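Local structure of stromal cell-derived factor 2-like protein (Arabidopsis thaliana, 3MAL) at residues 29-34 with 168-173; 125-130 with 153-158. The protein acts in protein quality control and the unfolded protein response of the endoplasmic reticulum, forming with ERDJ3B and BIP1 a complex needed for accumulation of the immune receptor EFR. One frame throughout, in Å; residues are numbered along the deposited sequence.

Contact 1 (29-34 with 168-173); sequences EKTKFR and GQQEVC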
# COMPACT_ATOMS: atom_id res chain seq x y z
N GLU A 29 -2.24 -5.05 -10.50
CA GLU A 29 -3.04 -5.47 -11.66
C GLU A 29 -2.34 -6.43 -12.63
O GLU A 29 -2.95 -7.38 -13.10
CB GLU A 29 -3.59 -4.30 -12.45
CG GLU A 29 -4.51 -4.77 -13.58
CD GLU A 29 -5.13 -3.61 -14.34
OE1 GLU A 29 -4.37 -2.70 -14.77
OE2 GLU A 29 -6.37 -3.60 -14.53
N LYS A 30 -1.08 -6.16 -12.96
CA LYS A 30 -0.34 -6.91 -13.94
C LYS A 30 0.02 -8.32 -13.46
O LYS A 30 -0.22 -9.30 -14.17
CB LYS A 30 0.94 -6.13 -14.24
CG LYS A 30 1.51 -6.31 -15.62
CD LYS A 30 0.61 -5.69 -16.66
CE LYS A 30 1.29 -5.80 -18.03
NZ LYS A 30 0.35 -5.41 -19.15
N THR A 31 0.58 -8.46 -12.27
CA THR A 31 1.03 -9.76 -11.81
C THR A 31 0.04 -10.51 -10.91
O THR A 31 0.18 -11.72 -10.68
CB THR A 31 2.34 -9.64 -11.01
OG1 THR A 31 2.07 -8.90 -9.81
CG2 THR A 31 3.43 -8.95 -11.82
N LYS A 32 -0.96 -9.79 -10.38
CA LYS A 32 -1.94 -10.37 -9.45
C LYS A 32 -1.38 -10.65 -8.04
O LYS A 32 -2.10 -11.18 -7.20
CB LYS A 32 -2.61 -11.62 -10.04
CG LYS A 32 -3.09 -11.50 -11.52
CD LYS A 32 -4.04 -10.32 -11.72
CE LYS A 32 -4.45 -10.22 -13.21
NZ LYS A 32 -5.21 -8.96 -13.50
N PHE A 33 -0.13 -10.28 -7.77
CA PHE A 33 0.44 -10.44 -6.41
C PHE A 33 -0.18 -9.44 -5.42
O PHE A 33 -0.62 -8.35 -5.81
CB PHE A 33 1.99 -10.32 -6.43
CG PHE A 33 2.71 -11.58 -6.92
CD1 PHE A 33 2.31 -12.24 -8.10
CD2 PHE A 33 3.81 -12.09 -6.22
CE1 PHE A 33 2.98 -13.41 -8.55
CE2 PHE A 33 4.49 -13.23 -6.66
CZ PHE A 33 4.07 -13.90 -7.84
N ARG A 34 -0.21 -9.81 -4.15
CA ARG A 34 -0.82 -8.96 -3.14
C ARG A 34 0.21 -8.18 -2.30
O ARG A 34 1.23 -8.73 -1.88
CB ARG A 34 -1.71 -9.78 -2.19
CG ARG A 34 -3.01 -10.21 -2.76
CD ARG A 34 -2.86 -11.58 -3.41
NE ARG A 34 -4.12 -12.31 -3.41
CZ ARG A 34 -4.80 -12.59 -4.51
NH1 ARG A 34 -4.31 -12.21 -5.69
NH2 ARG A 34 -5.94 -13.25 -4.45
N GLY A 168 10.35 -16.14 -4.20
CA GLY A 168 9.09 -16.19 -4.95
C GLY A 168 8.21 -14.96 -4.72
O GLY A 168 7.26 -14.75 -5.47
N GLN A 169 8.49 -14.18 -3.68
CA GLN A 169 7.80 -12.89 -3.45
C GLN A 169 8.44 -11.79 -4.30
O GLN A 169 9.64 -11.84 -4.56
CB GLN A 169 7.81 -12.51 -1.97
CG GLN A 169 6.92 -13.42 -1.10
CD GLN A 169 7.09 -13.18 0.40
OE1 GLN A 169 7.19 -12.03 0.87
NE2 GLN A 169 7.08 -14.28 1.19
N GLN A 170 7.65 -10.82 -4.74
CA GLN A 170 8.14 -9.76 -5.65
C GLN A 170 8.62 -8.55 -4.87
O GLN A 170 8.08 -8.23 -3.79
CB GLN A 170 7.04 -9.31 -6.64
CG GLN A 170 6.63 -10.38 -7.60
CD GLN A 170 5.45 -10.01 -8.49
OE1 GLN A 170 4.78 -8.98 -8.31
NE2 GLN A 170 5.20 -10.85 -9.47
N GLU A 171 9.61 -7.86 -5.43
CA GLU A 171 9.97 -6.52 -4.96
C GLU A 171 8.78 -5.57 -5.09
O GLU A 171 8.07 -5.57 -6.11
CB GLU A 171 11.13 -5.93 -5.78
CG GLU A 171 11.81 -4.74 -5.09
CD GLU A 171 12.66 -3.92 -6.04
OE1 GLU A 171 12.22 -3.70 -7.18
OE2 GLU A 171 13.76 -3.50 -5.65
N VAL A 172 8.58 -4.76 -4.06
CA VAL A 172 7.68 -3.61 -4.15
C VAL A 172 8.56 -2.37 -4.00
O VAL A 172 9.49 -2.35 -3.18
CB VAL A 172 6.57 -3.69 -3.07
CG1 VAL A 172 5.72 -2.39 -3.03
CG2 VAL A 172 5.70 -4.92 -3.34
N CYS A 173 8.31 -1.37 -4.84
CA CYS A 173 9.14 -0.15 -4.81
C CYS A 173 8.30 1.03 -5.29
O CYS A 173 7.11 0.88 -5.55
CB CYS A 173 10.38 -0.34 -5.68
SG CYS A 173 10.03 -0.60 -7.43

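Contact 2 (125-130 with 153-158); sequences DHWKLI and GYLHSH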
# COMPACT_ATOMS: atom_id res chain seq x y z
N ASP A 125 4.38 8.26 5.73
CA ASP A 125 3.29 7.27 5.68
C ASP A 125 2.12 7.72 4.79
O ASP A 125 1.11 7.03 4.69
CB ASP A 125 2.76 7.01 7.10
CG ASP A 125 3.83 6.45 8.04
OD1 ASP A 125 4.80 5.80 7.60
OD2 ASP A 125 3.68 6.67 9.25
N HIS A 126 2.26 8.88 4.13
CA HIS A 126 1.14 9.48 3.38
C HIS A 126 1.17 9.15 1.89
O HIS A 126 2.20 9.30 1.23
CB HIS A 126 1.08 11.00 3.64
CG HIS A 126 0.88 11.36 5.08
ND1 HIS A 126 0.73 12.67 5.51
CD2 HIS A 126 0.81 10.59 6.19
CE1 HIS A 126 0.58 12.67 6.83
NE2 HIS A 126 0.61 11.42 7.26
N TRP A 127 0.02 8.68 1.37
CA TRP A 127 -0.14 8.29 -0.04
C TRP A 127 -1.38 8.94 -0.60
O TRP A 127 -2.43 9.00 0.07
CB TRP A 127 -0.27 6.76 -0.17
CG TRP A 127 0.91 6.00 0.41
CD1 TRP A 127 1.12 5.70 1.72
CD2 TRP A 127 2.04 5.46 -0.31
NE1 TRP A 127 2.30 5.01 1.88
CE2 TRP A 127 2.88 4.84 0.65
CE3 TRP A 127 2.40 5.42 -1.66
CZ2 TRP A 127 4.09 4.21 0.30
CZ3 TRP A 127 3.61 4.78 -2.02
CH2 TRP A 127 4.43 4.18 -1.04
N LYS A 128 -1.28 9.43 -1.83
CA LYS A 128 -2.46 10.02 -2.48
C LYS A 128 -3.14 8.93 -3.31
O LYS A 128 -2.49 8.26 -4.12
CB LYS A 128 -2.01 11.20 -3.35
CG LYS A 128 -3.05 11.82 -4.30
CD LYS A 128 -2.22 12.67 -5.29
CE LYS A 128 -3.06 13.42 -6.29
NZ LYS A 128 -2.20 14.30 -7.16
N LEU A 129 -4.44 8.73 -3.07
CA LEU A 129 -5.22 7.80 -3.89
C LEU A 129 -5.63 8.49 -5.19
O LEU A 129 -6.20 9.59 -5.19
CB LEU A 129 -6.47 7.28 -3.17
CG LEU A 129 -7.36 6.41 -4.08
CD1 LEU A 129 -6.82 4.96 -4.21
CD2 LEU A 129 -8.78 6.40 -3.58
N ILE A 130 -5.32 7.83 -6.31
CA ILE A 130 -5.65 8.37 -7.63
C ILE A 130 -6.48 7.34 -8.35
O ILE A 130 -5.99 6.26 -8.69
CB ILE A 130 -4.36 8.68 -8.43
CG1 ILE A 130 -3.50 9.69 -7.64
CG2 ILE A 130 -4.71 9.26 -9.80
CD1 ILE A 130 -2.11 9.92 -8.21
N GLY A 153 6.72 9.08 -5.60
CA GLY A 153 6.78 7.72 -6.15
C GLY A 153 5.42 7.02 -6.21
O GLY A 153 4.65 7.08 -5.25
N TYR A 154 5.09 6.38 -7.34
CA TYR A 154 3.90 5.53 -7.41
C TYR A 154 4.29 4.18 -6.84
O TYR A 154 5.35 3.64 -7.19
CB TYR A 154 3.41 5.36 -8.86
CG TYR A 154 2.99 6.65 -9.47
CD1 TYR A 154 1.77 7.24 -9.11
CD2 TYR A 154 3.82 7.33 -10.36
CE1 TYR A 154 1.36 8.44 -9.66
CE2 TYR A 154 3.42 8.55 -10.93
CZ TYR A 154 2.18 9.10 -10.55
OH TYR A 154 1.74 10.30 -11.06
N LEU A 155 3.44 3.65 -5.96
CA LEU A 155 3.58 2.28 -5.48
C LEU A 155 3.64 1.34 -6.70
O LEU A 155 2.75 1.37 -7.57
CB LEU A 155 2.37 1.91 -4.59
CG LEU A 155 2.44 0.51 -3.95
CD1 LEU A 155 3.52 0.51 -2.86
CD2 LEU A 155 1.07 0.14 -3.38
N HIS A 156 4.65 0.49 -6.73
CA HIS A 156 5.01 -0.23 -7.95
C HIS A 156 5.40 -1.66 -7.61
O HIS A 156 5.98 -1.90 -6.56
CB HIS A 156 6.23 0.48 -8.58
CG HIS A 156 6.48 0.11 -10.01
ND1 HIS A 156 7.31 -0.93 -10.37
CD2 HIS A 156 6.03 0.65 -11.16
CE1 HIS A 156 7.35 -1.02 -11.69
NE2 HIS A 156 6.59 -0.07 -12.19
N SER A 157 5.05 -2.61 -8.48
CA SER A 157 5.65 -3.93 -8.44
C SER A 157 5.93 -4.45 -9.85
O SER A 157 5.68 -3.76 -10.86
CB SER A 157 4.79 -4.92 -7.63
OG SER A 157 5.59 -6.00 -7.14
N HIS A 158 6.48 -5.66 -9.91
CA HIS A 158 6.94 -6.27 -11.17
C HIS A 158 7.42 -7.69 -10.91
O HIS A 158 7.61 -8.10 -9.76
CB HIS A 158 8.07 -5.48 -11.86
CG HIS A 158 9.06 -4.84 -10.91
ND1 HIS A 158 9.79 -3.72 -11.25
CD2 HIS A 158 9.43 -5.15 -9.65
CE1 HIS A 158 10.57 -3.37 -10.24
NE2 HIS A 158 10.37 -4.23 -9.25

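Contact 1 (29-34 with 168-173)
Gln170 lays its side-chain amide over one face of the Phe33 ring, and the contact can be read outward along this one glutamine. CB only starts the approach: with CG anti to the carbonyl carbon (chi1 -66°) and the chain extended beyond it, the glutamine reaches across the ring. CG lies 3.6 Å from Phe33 CD2, and the amide carbon CD is 3.5 Å from Phe33 CG. From there the amide divides. NE2 sits over the centre of the Phe33 ring, 3.3 Å above its plane. OE1 passes toward the loop residue Thr31, whose OG1 is 3.1 Å away and placed to donate a hydrogen bond, although the position of that hydroxyl is uncertain. Gly168 adds a different approach, its carbonyl O meeting the rim of the ring in plane, 3.4 Å from Phe33 CE2. Pro55 and Lys161 also touch the phenylalanine. Amide and ring planes differ by only 5°, so this is a parallel amide-aromatic stack, and the N-H bonds run along the ring instead of pointing into it. The chemistry implies a division of labour: the buried glutamine spends its flat face on an apolar neighbour and leaves its oxygen to the hydroxyls of Thr31, less surely placed, and Ser157, a weak partner.

Contact 2 (125-130 with 153-158)
Trp127 holds CG anti to the carbonyl carbon (chi1 -58°), with its indole directed at segment 153-158, where Leu155, with CG anti to the backbone N (chi1 -176°), lies across its end. The two side chains cross at about a right angle, and the six-membered end of the indole reaches the base of the leucine. Trp127 CZ3 lies 4.0 Å from Leu155 CB, and a second touch joins Trp127 CH2 to Leu155 CD1 at 4.2 Å. The same corner of the indole comes up to the backbone two residues before the leucine, with Trp127 CZ3 4.1 Å from Gly153 O. Three residues along the strand, Ile130 works by its tip: CD1 approaches the Tyr154 ring at its edge, 4.0 Å from Tyr154 CE1. The tyrosine leaves the backbone pointing away from segment 125-130, but its ring extends far enough back to complete the pair. All these meetings across the two segments are apolar or van der Waals in kind. The polar end of the indole is turned to another partner, NE1 donating to Leu97 O, while His148 meets the ring edge-to-face. Leu155 O in turn accepts from Trp184 NE1, so the same tryptophan-to-leucine-carbonyl bond appears twice, consistent with the pseudo-threefold repetition of the β-trefoil. In that fold, strand 127-131 belongs to the six-stranded barrel and strand 154-161 to the hairpin cap that closes one end of it, with Trp127 and Leu155 packing in the buried interior where cap and barrel of this MIR domain meet.

From the N terminus, the chain leaves barrel strand 23-28 and enters loop 29-34, the first half of contact 1. More than 130 residues later strand 170-175 meets that loop, so contact 1 spans from the first MIR repeat to the third. Contact 2 is nested inside this long loop and closes a much shorter one, running from strand 127-131 through 143-148 to 154-161. The two contacts join where the adjacent antiparallel strands 154-161 and 170-175 pair: Ser157 OG is 2.7 Å from Glu171 O, and His158 NE2 is 2.8 Å from Glu171 OE1, both probable hydrogen bonds. Contact 2 joins this sheet to the barrel, and contact 1 joins it to the loop after the first strand.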